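Local coordinates for protein N-formylglutamate amidohydrolase (PDB 2Q7S) that binds a zinc ion through two histidines and an aspartate and is probably a hydrolase of the N-formylglutamate amidohydrolase family, at residues Glu54-Asp59 and Gly260-Asn265; Leu171-Asn176 and Ile251-Tyr256; Ser30-Thr35 and Tyr81-Arg86. All coordinates share one frame; numbering follows the deposited sequence.

Interactions 1, 2 and 3 each contribute one zinc ligand, D55, H172 and H32 in turn, so the three contacts converge on the metal. The centres of interactions 1 and 2 lie about 9 Å apart, and that of interaction 3 is about 14 Å from the first and 15 Å from the second. Probable hydrogen bonds join them: T56 O with Y256 OH (2.6 Å) links 54-59 to 251-256, and D55 N with H32 O (3.0 Å) ties 54-59 to 30-35. H32 and H172 bring their rings together at the metal. Along the chain interaction 2 is nested within the loop that interaction 1 closes, whereas interactions 1 and 3 interleave.

Interaction 1: residues Glu54-Asp59 and Gly260-Asn265; sequences EDTHVD and GTRERN. With ZN (zinc ion), chain C.
R262 and H57 carry the contact between 54-59 and 260-265. The R262 side chain leaves CB with CG beside its own backbone N, then bends about CB-CG (chi2 -87°) and again about CG-CD (chi3 103°), which lays CD against T56 and E54. CD comes 3.2 Å from T56 OG1 and 3.7 Å from E54 OE1, the same OE1 that accepts the T56 hydroxyl; E54 OE2 is held instead by Y37 and R51. NE passes T56 OG1 at a looser distance. At the tip, NH1 sits 2.7 Å from E54 O, near the guanidinium plane, but the angle is too poor for a hydrogen bond. NH2 turns to E259 O. The backbone of R262 is gripped as well: H57 NE2 donates to R262 O at 2.9 Å, with a bent N-H...O angle of 139°. T56 CG2 lies 3.6 Å above one face of that imidazole, and R264 CG makes a CH-pi contact with the opposite face, 3.8 Å from the ring centroid. D55 points away from 260-265, and its OD2 binds zinc at 2.1 Å. H57 is the N-cap of helix 58-61, while 263-264 pairs weakly and antiparallel with strand 257-258, whose M257 touches both T56 and R262.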
# COMPACT_ATOMS: atom_id res chain seq x y z
N GLU A 54 0.16 -8.36 -7.13
CA GLU A 54 -0.12 -7.00 -7.49
C GLU A 54 -1.44 -6.54 -6.87
O GLU A 54 -2.46 -7.20 -7.00
CB GLU A 54 -0.34 -6.84 -8.99
CG GLU A 54 0.75 -7.14 -9.89
CD GLU A 54 0.33 -6.96 -11.34
OE1 GLU A 54 -0.84 -6.61 -11.61
OE2 GLU A 54 1.20 -7.16 -12.19
N ASP A 55 -1.40 -5.39 -6.24
CA ASP A 55 -2.60 -4.63 -5.95
C ASP A 55 -2.99 -3.76 -7.18
O ASP A 55 -2.97 -2.52 -7.11
CB ASP A 55 -2.38 -3.71 -4.78
CG ASP A 55 -2.02 -4.43 -3.54
OD1 ASP A 55 -1.67 -5.64 -3.60
OD2 ASP A 55 -2.01 -3.70 -2.54
N THR A 56 -3.38 -4.44 -8.25
CA THR A 56 -3.58 -3.81 -9.57
C THR A 56 -4.69 -2.74 -9.53
O THR A 56 -5.73 -2.90 -8.85
CB THR A 56 -3.90 -4.89 -10.65
OG1 THR A 56 -3.17 -6.07 -10.34
CG2 THR A 56 -3.57 -4.44 -12.07
N HIS A 57 -4.42 -1.65 -10.27
CA HIS A 57 -5.32 -0.50 -10.45
C HIS A 57 -5.62 0.34 -9.20
O HIS A 57 -6.41 1.25 -9.29
CB HIS A 57 -6.66 -0.95 -11.01
CG HIS A 57 -6.57 -1.85 -12.19
ND1 HIS A 57 -5.89 -1.51 -13.34
CD2 HIS A 57 -7.11 -3.07 -12.42
CE1 HIS A 57 -5.97 -2.51 -14.21
NE2 HIS A 57 -6.72 -3.46 -13.68
N VAL A 58 -5.01 0.02 -8.05
CA VAL A 58 -5.35 0.72 -6.78
C VAL A 58 -5.05 2.19 -6.85
O VAL A 58 -5.79 3.03 -6.34
CB VAL A 58 -4.62 0.09 -5.55
CG1 VAL A 58 -4.61 1.04 -4.38
CG2 VAL A 58 -5.35 -1.21 -5.20
N ASP A 59 -4.01 2.51 -7.59
CA ASP A 59 -3.72 3.92 -7.84
C ASP A 59 -4.79 4.65 -8.66
O ASP A 59 -5.09 5.80 -8.36
CB ASP A 59 -2.32 4.08 -8.40
CG ASP A 59 -2.19 3.54 -9.78
OD1 ASP A 59 -2.65 2.40 -10.07
OD2 ASP A 59 -1.58 4.27 -10.58
N GLY A 260 -8.30 -13.43 -11.90
CA GLY A 260 -7.54 -14.19 -12.88
C GLY A 260 -6.86 -13.32 -13.92
O GLY A 260 -5.64 -13.30 -13.99
N THR A 261 -7.64 -12.58 -14.71
CA THR A 261 -7.10 -11.74 -15.81
C THR A 261 -6.48 -10.41 -15.31
O THR A 261 -5.73 -9.75 -16.04
CB THR A 261 -8.17 -11.50 -16.90
OG1 THR A 261 -9.19 -10.61 -16.44
CG2 THR A 261 -8.83 -12.83 -17.29
N ARG A 262 -6.78 -10.06 -14.06
CA ARG A 262 -6.40 -8.76 -13.41
C ARG A 262 -7.16 -7.56 -14.01
O ARG A 262 -6.80 -6.40 -13.78
CB ARG A 262 -4.89 -8.46 -13.48
CG ARG A 262 -3.89 -9.42 -12.80
CD ARG A 262 -3.65 -9.07 -11.32
NE ARG A 262 -4.39 -10.00 -10.47
CZ ARG A 262 -4.33 -10.07 -9.15
NH1 ARG A 262 -3.60 -9.19 -8.45
NH2 ARG A 262 -5.09 -10.98 -8.52
N GLU A 263 -8.22 -7.82 -14.75
CA GLU A 263 -8.84 -6.76 -15.55
C GLU A 263 -9.99 -6.10 -14.85
O GLU A 263 -10.80 -6.76 -14.22
CB GLU A 263 -9.30 -7.31 -16.88
CG GLU A 263 -8.12 -7.72 -17.74
CD GLU A 263 -8.43 -7.67 -19.18
OE1 GLU A 263 -9.50 -8.22 -19.56
OE2 GLU A 263 -7.62 -7.08 -19.93
N ARG A 264 -10.08 -4.78 -15.00
CA ARG A 264 -11.17 -4.03 -14.38
C ARG A 264 -12.49 -4.69 -14.73
O ARG A 264 -12.70 -5.07 -15.90
CB ARG A 264 -11.19 -2.58 -14.84
CG ARG A 264 -9.92 -1.79 -14.51
CD ARG A 264 -9.95 -0.40 -15.09
NE ARG A 264 -8.71 0.29 -14.78
CZ ARG A 264 -8.51 1.60 -14.79
NH1 ARG A 264 -9.47 2.46 -15.09
NH2 ARG A 264 -7.31 2.05 -14.47
N ASN A 265 -13.35 -4.82 -13.72
CA ASN A 265 -14.70 -5.35 -13.93
C ASN A 265 -15.74 -4.25 -13.82
O ASN A 265 -15.41 -3.08 -13.77
CB ASN A 265 -14.99 -6.61 -13.06
CG ASN A 265 -15.09 -6.33 -11.57
OD1 ASN A 265 -15.34 -5.21 -11.12
ND2 ASN A 265 -14.92 -7.38 -10.77
ZN ZN C . -0.91 -4.26 -0.86

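Interaction 2: residues Leu171-Asn176 and Ile251-Tyr256; sequences LHSMPN and IRRPLY. With ZN (zinc ion), chain C.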
# COMPACT_ATOMS: atom_id res chain seq x y z
N LEU A 171 -2.47 2.49 0.65
CA LEU A 171 -3.58 2.01 -0.11
C LEU A 171 -3.28 0.65 -0.72
O LEU A 171 -2.25 0.49 -1.36
CB LEU A 171 -3.89 3.04 -1.25
CG LEU A 171 -4.16 4.48 -0.80
CD1 LEU A 171 -4.35 5.45 -2.00
CD2 LEU A 171 -5.33 4.56 0.14
N HIS A 172 -4.24 -0.29 -0.59
CA HIS A 172 -4.06 -1.67 -1.02
C HIS A 172 -5.32 -2.27 -1.56
O HIS A 172 -6.42 -1.72 -1.43
CB HIS A 172 -3.58 -2.56 0.17
CG HIS A 172 -2.29 -2.12 0.72
ND1 HIS A 172 -1.09 -2.69 0.34
CD2 HIS A 172 -1.99 -1.09 1.52
CE1 HIS A 172 -0.11 -2.04 0.93
NE2 HIS A 172 -0.63 -1.06 1.65
N SER A 173 -5.14 -3.40 -2.20
CA SER A 173 -6.22 -4.36 -2.41
C SER A 173 -5.78 -5.77 -1.99
O SER A 173 -4.61 -6.10 -2.00
CB SER A 173 -6.68 -4.34 -3.87
OG SER A 173 -5.70 -4.91 -4.70
N MSE A 174 -6.74 -6.61 -1.75
CA MSE A 174 -6.49 -7.92 -1.23
C MSE A 174 -7.35 -8.96 -1.96
O MSE A 174 -8.49 -8.65 -2.41
CB MSE A 174 -6.77 -7.89 0.28
CG MSE A 174 -8.07 -7.27 0.65
SE MSE A 174 -8.49 -7.39 2.55
CE MSE A 174 -10.29 -6.81 2.19
N PRO A 175 -6.85 -10.20 -2.06
CA PRO A 175 -7.60 -11.27 -2.66
C PRO A 175 -8.71 -11.78 -1.77
O PRO A 175 -8.71 -11.55 -0.54
CB PRO A 175 -6.54 -12.36 -2.89
CG PRO A 175 -5.56 -12.10 -1.83
CD PRO A 175 -5.51 -10.64 -1.63
N ASN A 176 -9.67 -12.47 -2.37
CA ASN A 176 -10.81 -12.92 -1.65
C ASN A 176 -10.43 -13.94 -0.58
O ASN A 176 -11.04 -14.05 0.48
CB ASN A 176 -11.84 -13.48 -2.63
CG ASN A 176 -13.24 -12.96 -2.38
OD1 ASN A 176 -13.42 -11.89 -1.82
ND2 ASN A 176 -14.22 -13.73 -2.80
N ILE A 251 -8.80 -2.98 -0.01
CA ILE A 251 -10.01 -3.22 -0.75
C ILE A 251 -10.06 -4.66 -1.29
O ILE A 251 -9.17 -5.11 -2.03
CB ILE A 251 -10.07 -2.21 -1.96
CG1 ILE A 251 -10.04 -0.77 -1.47
CG2 ILE A 251 -11.27 -2.42 -2.84
CD1 ILE A 251 -10.09 0.22 -2.58
N ARG A 252 -11.14 -5.37 -0.99
CA ARG A 252 -11.38 -6.71 -1.55
C ARG A 252 -11.45 -6.60 -3.10
O ARG A 252 -12.32 -5.99 -3.70
CB ARG A 252 -12.68 -7.28 -0.98
CG ARG A 252 -12.88 -8.78 -1.07
CD ARG A 252 -14.05 -9.23 -0.18
NE ARG A 252 -15.35 -8.67 -0.58
CZ ARG A 252 -16.19 -9.28 -1.43
NH1 ARG A 252 -15.85 -10.41 -2.02
NH2 ARG A 252 -17.36 -8.74 -1.71
N ARG A 253 -10.51 -7.26 -3.75
CA ARG A 253 -10.28 -7.17 -5.19
C ARG A 253 -11.45 -7.44 -6.11
O ARG A 253 -11.57 -6.73 -7.12
CB ARG A 253 -9.09 -8.09 -5.57
CG ARG A 253 -7.75 -7.43 -5.29
CD ARG A 253 -6.61 -8.45 -5.38
NE ARG A 253 -5.35 -7.93 -4.86
CZ ARG A 253 -4.29 -8.71 -4.66
NH1 ARG A 253 -4.36 -9.98 -4.97
NH2 ARG A 253 -3.18 -8.21 -4.20
N PRO A 254 -12.32 -8.45 -5.79
CA PRO A 254 -13.50 -8.74 -6.62
C PRO A 254 -14.39 -7.55 -6.84
O PRO A 254 -15.06 -7.47 -7.87
CB PRO A 254 -14.23 -9.86 -5.87
CG PRO A 254 -13.26 -10.50 -5.11
CD PRO A 254 -12.25 -9.40 -4.67
N LEU A 255 -14.34 -6.60 -5.91
CA LEU A 255 -15.08 -5.34 -6.02
C LEU A 255 -14.77 -4.53 -7.27
O LEU A 255 -15.55 -3.67 -7.64
CB LEU A 255 -14.80 -4.47 -4.80
CG LEU A 255 -15.31 -4.96 -3.43
CD1 LEU A 255 -14.98 -3.92 -2.39
CD2 LEU A 255 -16.78 -5.19 -3.48
N TYR A 256 -13.60 -4.72 -7.87
CA TYR A 256 -13.21 -3.89 -9.00
C TYR A 256 -12.50 -4.58 -10.16
O TYR A 256 -12.48 -4.03 -11.25
CB TYR A 256 -12.36 -2.70 -8.50
CG TYR A 256 -10.97 -3.04 -8.05
CD1 TYR A 256 -10.72 -3.37 -6.73
CD2 TYR A 256 -9.92 -2.99 -8.93
CE1 TYR A 256 -9.43 -3.63 -6.30
CE2 TYR A 256 -8.64 -3.28 -8.54
CZ TYR A 256 -8.39 -3.59 -7.20
OH TYR A 256 -7.10 -3.86 -6.81
ZN ZN C . -0.91 -4.26 -0.86
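S173 and I251 pair side by side where two parallel neighbours of the central mixed sheet, strands 166-174 and 244-252, run out at their C-terminal ends. The backbone bonds give the evidence: I251 N donates to H172 O (3.0 Å), M174 N to I251 O (2.9 Å), and R253 N continues the pairing to M174 O (2.8 Å). S173 and I251 lie on one face of the sheet, selenomethionine M174 and R252 on the other. S173 OG is used twice. It donates to Y256 OH at 2.7 Å and accepts from R253 NE at 3.0 Å, lying only 6° out of the guanidinium plane. Y256 OH in turn bonds T56 O, and R253 NH2 forms a salt bridge with D55, a zinc ligand; R253 is thus a second-shell residue that probably helps position it. H172 ND1 binds zinc at 2.0 Å, its NE2 is occupied by N170 OD1, and S173 N is satisfied by D55 OD2. Farther out, R252 NH1 gives N176 OD1 a straight bond (2.9 Å, 165°), the amide and guanidinium nearly coplanar, while R252 NE pairs with D192. Over one face of the R253 guanidinium, P175 CD stands 3.6 Å above its plane.

Interaction 3: residues Ser30-Thr35 and Tyr81-Arg86; sequences SPHSGT and YIDPNR. With ZN (zinc ion), chain C.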
# COMPACT_ATOMS: atom_id res chain seq x y z
N SER A 30 0.30 4.22 -2.96
CA SER A 30 -0.10 2.91 -3.50
C SER A 30 1.25 2.20 -3.81
O SER A 30 1.80 2.27 -4.95
CB SER A 30 -0.99 3.10 -4.74
OG SER A 30 -1.37 1.90 -5.42
N PRO A 31 1.77 1.43 -2.83
CA PRO A 31 3.08 0.76 -3.02
C PRO A 31 3.07 -0.50 -3.90
O PRO A 31 4.13 -0.99 -4.29
CB PRO A 31 3.48 0.38 -1.60
CG PRO A 31 2.19 0.25 -0.88
CD PRO A 31 1.22 1.21 -1.48
N HIS A 32 1.90 -1.06 -4.13
CA HIS A 32 1.74 -2.37 -4.69
C HIS A 32 1.13 -2.46 -6.05
O HIS A 32 0.95 -3.55 -6.55
CB HIS A 32 0.96 -3.19 -3.70
CG HIS A 32 1.72 -3.48 -2.46
ND1 HIS A 32 1.13 -3.92 -1.31
CD2 HIS A 32 3.05 -3.38 -2.19
CE1 HIS A 32 2.05 -4.09 -0.38
NE2 HIS A 32 3.23 -3.78 -0.89
N SER A 33 0.82 -1.29 -6.65
CA SER A 33 0.11 -1.21 -7.90
C SER A 33 0.99 -1.23 -9.14
O SER A 33 0.47 -1.20 -10.26
CB SER A 33 -0.82 0.01 -7.94
OG SER A 33 -0.17 1.23 -7.61
N GLY A 34 2.30 -1.32 -8.96
CA GLY A 34 3.21 -1.34 -10.08
C GLY A 34 3.15 -2.59 -10.91
O GLY A 34 3.15 -3.69 -10.36
N THR A 35 3.12 -2.42 -12.24
CA THR A 35 3.00 -3.53 -13.20
C THR A 35 4.12 -3.55 -14.26
O THR A 35 4.05 -4.33 -15.21
CB THR A 35 1.70 -3.42 -13.97
OG1 THR A 35 1.69 -2.16 -14.64
CG2 THR A 35 0.47 -3.56 -13.04
N TYR A 81 8.93 -7.75 -6.97
CA TYR A 81 10.33 -7.46 -7.28
C TYR A 81 11.04 -6.84 -6.09
O TYR A 81 12.10 -7.32 -5.63
CB TYR A 81 10.40 -6.54 -8.48
CG TYR A 81 11.78 -6.18 -8.97
CD1 TYR A 81 12.56 -7.11 -9.68
CD2 TYR A 81 12.30 -4.90 -8.79
CE1 TYR A 81 13.80 -6.77 -10.19
CE2 TYR A 81 13.57 -4.57 -9.26
CZ TYR A 81 14.30 -5.49 -9.98
OH TYR A 81 15.54 -5.15 -10.48
N ILE A 82 10.47 -5.75 -5.58
CA ILE A 82 10.80 -5.29 -4.26
C ILE A 82 9.59 -4.58 -3.69
O ILE A 82 8.88 -3.90 -4.41
CB ILE A 82 12.07 -4.42 -4.25
CG1 ILE A 82 12.47 -4.08 -2.81
CG2 ILE A 82 11.95 -3.20 -5.18
CD1 ILE A 82 13.95 -3.46 -2.71
N ASP A 83 9.34 -4.80 -2.42
CA ASP A 83 8.09 -4.37 -1.79
C ASP A 83 8.36 -3.14 -0.95
O ASP A 83 8.90 -3.28 0.14
CB ASP A 83 7.56 -5.46 -0.88
CG ASP A 83 6.22 -5.15 -0.32
OD1 ASP A 83 5.82 -3.96 -0.29
OD2 ASP A 83 5.53 -6.12 0.08
N PRO A 84 7.92 -1.95 -1.42
CA PRO A 84 8.17 -0.75 -0.62
C PRO A 84 7.49 -0.66 0.74
O PRO A 84 7.86 0.23 1.49
CB PRO A 84 7.69 0.40 -1.51
CG PRO A 84 7.32 -0.18 -2.79
CD PRO A 84 7.17 -1.62 -2.64
N ASN A 85 6.50 -1.52 1.02
CA ASN A 85 5.81 -1.52 2.31
C ASN A 85 6.49 -2.37 3.31
O ASN A 85 5.93 -2.66 4.37
CB ASN A 85 4.34 -1.99 2.17
CG ASN A 85 3.36 -0.92 2.58
OD1 ASN A 85 3.67 0.26 2.53
ND2 ASN A 85 2.22 -1.34 3.09
N ARG A 86 7.67 -2.87 2.98
CA ARG A 86 8.43 -3.63 3.99
C ARG A 86 9.59 -2.76 4.37
O ARG A 86 9.98 -1.86 3.63
CB ARG A 86 8.91 -4.97 3.42
CG ARG A 86 7.77 -5.91 2.98
CD ARG A 86 6.80 -6.28 4.11
NE ARG A 86 5.75 -7.19 3.67
CZ ARG A 86 4.54 -6.84 3.18
NH1 ARG A 86 4.16 -5.57 3.02
NH2 ARG A 86 3.69 -7.80 2.82
ZN ZN C . -0.91 -4.26 -0.86
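P31, the residue that follows strand 26-30, packs its ring against P84 and N85. Its CB comes 4.1 Å from P84 CG, and its CG lies 3.7 Å from N85 OD1; the amide nitrogen of N85 is held by N170 OD1. The same CG stands 3.9 Å above the imidazole plane of H32, over the ring centre, so P31 backs the next residue as well. H32 uses both ring nitrogens. ND1 binds zinc at 2.1 Å, and NE2 donates to D83 OD1 at 2.7 Å with an N-H...O angle of 155°. The oxygen lies in the imidazole plane, yet the carboxylate is turned 71° from it and is met on its syn side, tilted from its own plane. With CG anti to the backbone N (chi1 -174°), D83 also presents OD1 to N85 N, 2.9 Å away, which arrives from the opposite face: an Asx turn at the head of the type I turn from D83 to R86. Two donors therefore grip OD1, while OD2 has a salt bridge to R79 and a charge-only pairing with R86 NH1 at 3.3 Å. This should fix the carboxylate and, through it, the rotation of the H32 ring. Beyond H32 the chain curls back, S33 OG meeting S30 OG at 2.6 Å. The carboxylate-histidine-zinc triad, in which a second-shell aspartate orients a metal-bound imidazole and may strengthen its hold on the ion, is a familiar feature of zinc enzymes, and here it serves the site made by H32, D55 and H172.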